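Local coordinates for Alr1585 protein (Nostoc sp., PDB 5C2I) that is a haem-containing peroxidase of the dye-decolorizing (DyP) type, which probably uses hydrogen peroxide to oxidise dyes and other organic substrates, at residues Asp317-Ala321 / Ala322-Pro326; Asp339-Arg342 / Leu343-Asp347. The protein carries 1 engineered substitution. All blocks are in the same frame, centred on the assembly; numbering follows the deposited sequence.

Interaction 1 of 2, residues Asp317-Ala321 / Ala322-Pro326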
ATOM      1  N   ASP A 317      -0.056 -28.630  31.498  1.00 26.85           N
ATOM      2  CA  ASP A 317      -0.732 -29.221  32.670  1.00 29.09           C
ATOM      3  C   ASP A 317      -2.173 -29.646  32.383  1.00 29.28           C
ATOM      4  O   ASP A 317      -2.662 -30.555  33.036  1.00 32.41           O
ATOM      5  CB  ASP A 317      -0.715 -28.274  33.902  1.00 31.06           C
ATOM      6  CG  ASP A 317       0.696 -28.056  34.488  1.00 32.65           C
ATOM      7  OD1 ASP A 317       1.704 -28.561  33.957  1.00 34.26           O
ATOM      8  OD2 ASP A 317       0.815 -27.306  35.485  1.00 35.75           O
ATOM      9  N   GLY A 318      -2.863 -29.003  31.443  1.00 27.26           N
ATOM     10  CA  GLY A 318      -4.187 -29.412  30.997  1.00 27.51           C
ATOM     11  C   GLY A 318      -4.156 -30.451  29.886  1.00 26.85           C
ATOM     12  O   GLY A 318      -5.209 -30.786  29.328  1.00 27.29           O
ATOM     13  N   ASP A 319      -2.975 -31.005  29.614  1.00 25.64           N
ATOM     14  CA  ASP A 319      -2.716 -31.826  28.423  1.00 24.51           C
ATOM     15  C   ASP A 319      -1.628 -32.853  28.743  1.00 24.98           C
ATOM     16  O   ASP A 319      -0.703 -33.077  27.946  1.00 24.62           O
ATOM     17  CB  ASP A 319      -2.295 -30.904  27.283  1.00 23.29           C
ATOM     18  CG  ASP A 319      -2.271 -31.581  25.918  1.00 22.29           C
ATOM     19  OD1 ASP A 319      -2.856 -32.670  25.742  1.00 21.61           O
ATOM     20  OD2 ASP A 319      -1.713 -30.933  25.001  1.00 20.88           O
ATOM     21  N   LEU A 320      -1.754 -33.494  29.910  1.00 25.33           N
ATOM     22  CA  LEU A 320      -0.727 -34.404  30.388  1.00 27.45           C
ATOM     23  C   LEU A 320      -0.560 -35.629  29.490  1.00 25.99           C
ATOM     24  O   LEU A 320       0.535 -36.139  29.358  1.00 25.97           O
ATOM     25  CB  LEU A 320      -1.036 -34.882  31.814  1.00 30.13           C
ATOM     26  CG  LEU A 320      -1.084 -33.782  32.880  1.00 31.86           C
ATOM     27  CD1 LEU A 320      -1.455 -34.307  34.275  1.00 34.71           C
ATOM     28  CD2 LEU A 320       0.227 -33.039  32.935  1.00 32.34           C
ATOM     29  N   ALA A 321      -1.643 -36.097  28.891  1.00 25.01           N
ATOM     30  CA  ALA A 321      -1.541 -37.250  28.005  1.00 25.63           C
ATOM     31  C   ALA A 321      -1.175 -36.841  26.565  1.00 24.51           C
ATOM     32  O   ALA A 321      -1.141 -37.707  25.687  1.00 23.72           O
ATOM     33  CB  ALA A 321      -2.815 -38.039  28.032  1.00 25.83           C
ATOM     34  N   ALA A 322      -0.997 -35.534  26.328  1.00 23.10           N
ATOM     35  CA  ALA A 322      -0.593 -35.004  25.016  1.00 21.99           C
ATOM     36  C   ALA A 322      -1.529 -35.471  23.896  1.00 22.04           C
ATOM     37  O   ALA A 322      -1.068 -35.795  22.799  1.00 21.62           O
ATOM     38  CB  ALA A 322       0.840 -35.412  24.707  1.00 22.05           C
ATOM     39  N   THR A 323      -2.835 -35.430  24.155  1.00 22.10           N
ATOM     40  CA  THR A 323      -3.828 -35.653  23.101  1.00 22.53           C
ATOM     41  C   THR A 323      -4.312 -34.368  22.412  1.00 22.39           C
ATOM     42  O   THR A 323      -5.095 -34.443  21.485  1.00 22.27           O
ATOM     43  CB  THR A 323      -5.060 -36.416  23.640  1.00 23.46           C
ATOM     44  OG1 THR A 323      -5.748 -35.616  24.591  1.00 22.37           O
ATOM     45  CG2 THR A 323      -4.612 -37.735  24.288  1.00 24.19           C
ATOM     46  N   LYS A 324      -3.869 -33.195  22.911  1.00 22.32           N
ATOM     47  CA  LYS A 324      -4.178 -31.920  22.263  1.00 21.87           C
ATOM     48  C   LYS A 324      -2.928 -31.439  21.505  1.00 20.54           C
ATOM     49  O   LYS A 324      -2.931 -31.353  20.263  1.00 19.77           O
ATOM     50  CB  LYS A 324      -4.700 -30.911  23.303  1.00 22.81           C
ATOM     51  CG  LYS A 324      -5.965 -31.382  24.025  1.00 24.77           C
ATOM     52  CD  LYS A 324      -6.194 -30.572  25.291  1.00 26.42           C
ATOM     53  CE  LYS A 324      -7.506 -30.869  25.974  1.00 30.50           C
ATOM     54  NZ  LYS A 324      -7.506 -30.172  27.284  1.00 31.93           N
ATOM     55  N   CYS A 325      -1.873 -31.137  22.247  1.00 19.25           N
ATOM     56  CA  CYS A 325      -0.539 -30.925  21.677  1.00 18.82           C
ATOM     57  C   CYS A 325       0.292 -32.184  21.865  1.00 17.95           C
ATOM     58  O   CYS A 325       0.696 -32.514  22.998  1.00 17.79           O
ATOM     59  CB  CYS A 325       0.181 -29.762  22.341  1.00 18.07           C
ATOM     60  SG  CYS A 325       1.779 -29.423  21.538  1.00 17.02           S
ATOM     61  N   PRO A 326       0.550 -32.909  20.766  1.00 18.39           N
ATOM     62  CA  PRO A 326       1.353 -34.109  20.892  1.00 18.44           C
ATOM     63  C   PRO A 326       2.733 -33.890  21.503  1.00 18.83           C
ATOM     64  O   PRO A 326       3.325 -32.808  21.367  1.00 16.87           O
ATOM     65  CB  PRO A 326       1.501 -34.580  19.429  1.00 19.61           C
ATOM     66  CG  PRO A 326       0.212 -34.157  18.809  1.00 19.62           C
ATOM     67  CD  PRO A 326      -0.010 -32.774  19.421  1.00 18.33           C
TER
HETATM   68  O   HOH W   1      -4.503 -34.530  26.705  1.00 28.88           O

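Interaction 2 of 2, residues Asp339-Arg342 / Leu343-Asp347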
ATOM      1  N   ASP A 339       7.279 -31.073  31.203  1.00 19.32           N
ATOM      2  CA  ASP A 339       7.130 -32.543  30.929  1.00 20.26           C
ATOM      3  C   ASP A 339       8.286 -33.338  31.525  1.00 20.51           C
ATOM      4  O   ASP A 339       8.073 -34.454  32.000  1.00 22.23           O
ATOM      5  CB  ASP A 339       7.074 -32.884  29.421  1.00 19.87           C
ATOM      6  CG  ASP A 339       5.748 -32.582  28.781  1.00 19.75           C
ATOM      7  OD1 ASP A 339       4.704 -32.462  29.478  1.00 19.98           O
ATOM      8  OD2 ASP A 339       5.745 -32.447  27.527  1.00 20.09           O
ATOM      9  N   THR A 340       9.512 -32.807  31.484  1.00 20.91           N
ATOM     10  CA  THR A 340      10.674 -33.596  31.969  1.00 21.45           C
ATOM     11  C   THR A 340      10.709 -33.681  33.495  1.00 23.29           C
ATOM     12  O   THR A 340      11.170 -34.680  34.069  1.00 24.22           O
ATOM     13  CB  THR A 340      12.044 -33.095  31.472  1.00 21.16           C
ATOM     14  OG1 THR A 340      12.400 -31.870  32.141  1.00 20.55           O
ATOM     15  CG2 THR A 340      12.070 -32.913  29.961  1.00 20.91           C
ATOM     16  N   ALA A 341      10.141 -32.666  34.139  1.00 24.42           N
ATOM     17  CA  ALA A 341      10.053 -32.620  35.584  1.00 27.21           C
ATOM     18  C   ALA A 341       8.992 -33.562  36.130  1.00 28.66           C
ATOM     19  O   ALA A 341       9.128 -34.066  37.232  1.00 31.96           O
ATOM     20  CB  ALA A 341       9.810 -31.179  36.042  1.00 27.41           C
ATOM     21  N   ARG A 342       7.926 -33.802  35.381  1.00 32.16           N
ATOM     22  CA  ARG A 342       6.959 -34.834  35.739  1.00 35.21           C
ATOM     23  C   ARG A 342       7.358 -36.239  35.408  1.00 36.41           C
ATOM     24  O   ARG A 342       7.144 -37.172  36.186  1.00 33.90           O
ATOM     25  CB  ARG A 342       5.701 -34.694  34.921  1.00 37.80           C
ATOM     26  CG  ARG A 342       4.783 -33.618  35.368  1.00 39.85           C
ATOM     27  CD  ARG A 342       3.526 -33.704  34.520  1.00 42.28           C
ATOM     28  NE  ARG A 342       3.731 -33.049  33.224  1.00 42.14           N
ATOM     29  CZ  ARG A 342       3.711 -31.727  33.031  1.00 38.94           C
ATOM     30  NH1 ARG A 342       3.480 -30.903  34.049  1.00 40.83           N
ATOM     31  NH2 ARG A 342       3.912 -31.219  31.824  1.00 33.60           N
ATOM     32  N   LEU A 343       7.808 -36.405  34.174  1.00 37.83           N
ATOM     33  CA  LEU A 343       7.804 -37.723  33.552  1.00 37.98           C
ATOM     34  C   LEU A 343       9.113 -38.400  33.811  1.00 39.18           C
ATOM     35  O   LEU A 343       9.141 -39.615  33.955  1.00 37.92           O
ATOM     36  CB  LEU A 343       7.520 -37.623  32.033  1.00 36.11           C
ATOM     37  CG  LEU A 343       6.096 -37.172  31.659  1.00 36.69           C
ATOM     38  CD1 LEU A 343       5.998 -36.919  30.167  1.00 35.47           C
ATOM     39  CD2 LEU A 343       5.050 -38.224  32.121  1.00 38.78           C
ATOM     40  N   LEU A 344      10.190 -37.623  33.889  1.00 37.44           N
ATOM     41  CA  LEU A 344      11.524 -38.184  34.002  1.00 40.52           C
ATOM     42  C   LEU A 344      12.146 -37.987  35.377  1.00 44.19           C
ATOM     43  O   LEU A 344      13.361 -38.190  35.514  1.00 44.10           O
ATOM     44  CB  LEU A 344      12.461 -37.587  32.938  1.00 38.53           C
ATOM     45  CG  LEU A 344      12.017 -37.609  31.479  1.00 38.09           C
ATOM     46  CD1 LEU A 344      12.996 -36.781  30.661  1.00 38.92           C
ATOM     47  CD2 LEU A 344      11.944 -39.049  30.973  1.00 39.28           C
ATOM     48  N   THR A 345      11.342 -37.566  36.368  1.00 47.19           N
ATOM     49  CA  THR A 345      11.821 -37.348  37.726  1.00 49.29           C
ATOM     50  C   THR A 345      11.209 -38.398  38.587  1.00 52.95           C
ATOM     51  O   THR A 345       9.980 -38.514  38.657  1.00 54.49           O
ATOM     52  CB  THR A 345      11.386 -35.991  38.307  1.00 51.68           C
ATOM     53  OG1 THR A 345      11.820 -34.948  37.443  1.00 50.33           O
ATOM     54  CG2 THR A 345      11.988 -35.773  39.697  1.00 52.85           C
ATOM     55  N   THR A 346      12.064 -39.170  39.234  1.00 55.15           N
ATOM     56  CA  THR A 346      11.597 -40.216  40.129  1.00 59.81           C
ATOM     57  C   THR A 346      11.931 -39.915  41.603  1.00 57.31           C
ATOM     58  O   THR A 346      11.386 -40.553  42.483  1.00 56.72           O
ATOM     59  CB  THR A 346      12.137 -41.596  39.693  1.00 63.19           C
ATOM     60  OG1 THR A 346      13.573 -41.590  39.760  1.00 66.58           O
ATOM     61  CG2 THR A 346      11.659 -41.929  38.252  1.00 60.79           C
ATOM     62  N   ASP A 347      12.777 -38.921  41.877  1.00 55.03           N
ATOM     63  CA  ASP A 347      13.067 -38.544  43.277  1.00 53.98           C
ATOM     64  C   ASP A 347      12.105 -37.451  43.775  1.00 51.87           C
ATOM     65  O   ASP A 347      12.312 -36.884  44.844  1.00 47.94           O
ATOM     66  CB  ASP A 347      14.544 -38.127  43.439  1.00 53.73           C
ATOM     67  CG  ASP A 347      14.840 -36.727  42.899  1.00 54.24           C
ATOM     68  OD1 ASP A 347      13.952 -36.090  42.280  1.00 51.04           O
ATOM     69  OD2 ASP A 347      15.979 -36.258  43.101  1.00 56.04           O
TER

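Interaction 1 of 2, residues Asp317-Ala321 / Ala322-Pro326
The flat carboxylate of D319 has the aliphatic chain of K324 lying over one face, with K324 CB 3.4 Å from D319 OD2, while two successive backbone N-H groups meet the syn side of its oxygens. C325 N gives D319 OD2 a short, fairly straight bond (2.8 Å, 164° at the hydrogen) on the syn lone pair; K324 N reaches D319 OD1 at 3.1 Å, 21° out of the carboxylate plane. D319 CG stands anti to the backbone N (chi1 -168°), which carries the acid across to these amides. Aspartate suits the place: one short arm brings two acceptors to neighbouring N-H groups. T299 OG1 also bonds OD2, and a water 2.7 Å from D319 OD1 links it to T323 OG1. K324 runs past the acid, extended beyond CG, and its NZ bonds G318 O at 3.1 Å; its ammonium lies 5.5 Å from D319 OD1, not in contact, though the opposite charges may attract weakly. In the backbone, A322 N bonds D319 O at 3.0 Å. This closes a type I beta turn, D319 to A322, with the carboxylate pinning the non-regular chain that follows it, in a loop of the C-terminal DyP domain.

Interaction 2 of 2, residues Asp339-Arg342 / Leu343-Asp347
With chi1 at -56°, T345 OG1 lies beside its own backbone N and anti to its carbonyl carbon, turned back to the helix, where it donates to A341 O at 2.8 Å from above the carbonyl plane. Threonine suits this place because its hydroxyl reaches a carbonyl of the last turn just where the chain leaves helical geometry, at L344. The regular bonds run out before it: L343 N binds D339 O at 2.9 Å, and L344 N binds T340 O at 3.1 Å. A valine here would probably leave A341 O without the hydroxyl that grips it and free the exit from the helix to shift. On another side of the turn R342, bent at chi3 (-81°), folds back on D339: its NH2 forms a salt bridge to D339 OD1 at 2.8 Å, the oxygen lying in the guanidinium plane and being approached on its anti side. L344 CD1 rests obliquely on T340 CB at 3.9 Å, while T340 OG1 turns to E357 for its hydrogen bond. The short helix 339-343 packs on helix 350-358 through A341, which meets F350, A353 and F354; T345, just past the helix end, touches A353 as well, while L343 meets V411 in a loop.

How the interactions relate
After helix 281-289 the chain enters a long loop, in which interaction 1 (317-326) closes a tight turn at 319-322 and fastens the residues after it. It then passes through helix 330-334 to helix 339-343, where interaction 2 secures the last turn before helix 350-358 begins. The two contacts follow in series, neither nested nor crossed, their centres about 16 Å apart. A wider loop is closed between them by the salt bridge from D317 OD1 to R342 NH1 (2.9 Å), with L320 packed on the same arginine. R332, on the intervening helix, joins both as well: it bonds the carbonyls of D319 and C325 and makes a salt bridge to D339. Loop and helices are thus tied together within the C-terminal DyP domain.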